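Methyltransferase WBDD (Escherichia coli, PDB 4AZS) is a bifunctional kinase and methyltransferase that regulates the chain length of the O9a O antigen. Local coordinates at residues F404-V407 with N408-F411. Numbering follows the deposited sequence.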
loop_
_atom_site.group_PDB
_atom_site.type_symbol
_atom_site.label_atom_id
_atom_site.label_comp_id
_atom_site.label_asym_id
_atom_site.label_seq_id
_atom_site.Cartn_x
_atom_site.Cartn_y
_atom_site.Cartn_z
ATOM N N PHE A 404 -45.841 46.655 20.678
ATOM C CA PHE A 404 -46.410 46.990 19.381
ATOM C C PHE A 404 -45.936 46.024 18.321
ATOM O O PHE A 404 -46.671 45.704 17.387
ATOM C CB PHE A 404 -46.032 48.410 18.963
ATOM C CG PHE A 404 -46.594 49.460 19.855
ATOM C CD1 PHE A 404 -47.949 49.455 20.178
ATOM C CD2 PHE A 404 -45.786 50.475 20.340
ATOM C CE1 PHE A 404 -48.487 50.434 20.986
ATOM C CE2 PHE A 404 -46.317 51.467 21.147
ATOM C CZ PHE A 404 -47.664 51.433 21.482
ATOM N N VAL A 405 -44.699 45.585 18.469
ATOM C CA VAL A 405 -44.131 44.622 17.559
ATOM C C VAL A 405 -44.863 43.287 17.726
ATOM O O VAL A 405 -45.427 42.760 16.753
ATOM C CB VAL A 405 -42.616 44.476 17.774
ATOM C CG1 VAL A 405 -42.064 43.400 16.859
ATOM C CG2 VAL A 405 -41.916 45.804 17.502
ATOM N N PHE A 406 -44.862 42.761 18.950
ATOM C CA PHE A 406 -45.743 41.645 19.322
ATOM C C PHE A 406 -47.074 41.769 18.584
ATOM O O PHE A 406 -47.506 40.832 17.897
ATOM C CB PHE A 406 -45.992 41.604 20.844
ATOM C CG PHE A 406 -46.911 40.487 21.295
ATOM C CD1 PHE A 406 -46.502 39.167 21.251
ATOM C CD2 PHE A 406 -48.163 40.756 21.803
ATOM C CE1 PHE A 406 -47.319 38.144 21.681
ATOM C CE2 PHE A 406 -48.991 39.730 22.244
ATOM C CZ PHE A 406 -48.568 38.420 22.180
ATOM N N VAL A 407 -47.717 42.922 18.716
ATOM C CA VAL A 407 -49.052 43.099 18.128
ATOM C C VAL A 407 -48.972 42.901 16.624
ATOM O O VAL A 407 -49.804 42.218 16.026
ATOM C CB VAL A 407 -49.658 44.489 18.407
ATOM C CG1 VAL A 407 -50.783 44.790 17.422
ATOM C CG2 VAL A 407 -50.161 44.564 19.840
ATOM N N ASN A 408 -47.965 43.510 16.019
ATOM C CA ASN A 408 -47.825 43.444 14.580
ATOM C C ASN A 408 -47.486 42.044 14.088
ATOM O O ASN A 408 -48.029 41.603 13.068
ATOM C CB ASN A 408 -46.785 44.422 14.082
ATOM C CG ASN A 408 -47.355 45.368 13.076
ATOM O OD1 ASN A 408 -47.306 46.582 13.269
ATOM N ND2 ASN A 408 -47.968 44.832 12.033
ATOM N N GLU A 409 -46.597 41.357 14.802
ATOM C CA GLU A 409 -46.307 39.960 14.474
ATOM C C GLU A 409 -47.561 39.075 14.668
ATOM O O GLU A 409 -47.864 38.256 13.819
ATOM C CB GLU A 409 -45.046 39.429 15.186
ATOM C CG GLU A 409 -45.067 39.352 16.701
ATOM C CD GLU A 409 -43.712 38.927 17.294
ATOM O OE1 GLU A 409 -42.905 38.348 16.555
ATOM O OE2 GLU A 409 -43.428 39.175 18.493
ATOM N N LEU A 410 -48.344 39.311 15.716
ATOM C CA LEU A 410 -49.632 38.617 15.890
ATOM C C LEU A 410 -50.526 38.705 14.652
ATOM O O LEU A 410 -51.324 37.810 14.373
ATOM C CB LEU A 410 -50.366 39.185 17.100
ATOM C CG LEU A 410 -51.504 38.356 17.674
ATOM C CD1 LEU A 410 -51.065 36.925 17.958
ATOM C CD2 LEU A 410 -51.994 39.019 18.945
ATOM N N PHE A 411 -50.409 39.813 13.929
ATOM C CA PHE A 411 -50.963 39.937 12.604
ATOM C C PHE A 411 -49.836 39.525 11.659
ATOM O O PHE A 411 -50.037 39.362 10.466
ATOM C CB PHE A 411 -51.446 41.384 12.354
ATOM C CG PHE A 411 -52.646 41.769 13.185
ATOM C CD1 PHE A 411 -52.506 42.104 14.530
ATOM C CD2 PHE A 411 -53.915 41.737 12.650
ATOM C CE1 PHE A 411 -53.606 42.408 15.312
ATOM C CE2 PHE A 411 -55.022 42.048 13.425
ATOM C CZ PHE A 411 -54.868 42.382 14.757
#
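Phe411 brings the edge of its ring to the backbone of Val407, one helical turn earlier: CD1 of Phe411 lies 3.1 Å from Val407 O, with the oxygen in the ring plane. The same oxygen accepts a hydrogen bond from Phe411 N at 3.2 Å, bent to 147° at the hydrogen, while CE1 of the ring meets CG1 of Val407 at 4.3 Å. Glu409 reaches back beside Phe406, extended beyond CG. Its CG sits between backbone N and carbonyl carbon (chi1 64°), 3.1 Å from Phe406 O. OE2 of Glu409 lies 3.5 Å from Phe406 CA and, at the ring edge, 4.1 Å from Phe406 CD1; carboxylate and ring stand nearly perpendicular. Underneath run the i to i+4 bonds, straightest from Glu409 N to Val405 O (2.7 Å) and followed by Leu410 N to Phe406 O (2.8 Å). Farther out, Trp435 meets the Phe411 ring edge-to-face, and OE2 of Glu409 has only a weak, long ion pair with Arg366 NE. The contacts belong to the C-terminal end of helix 397-410, packed among helices 341-357, 435-443 and 475-485, consistent with the mainly helical C-terminal lobe of a protein-kinase fold.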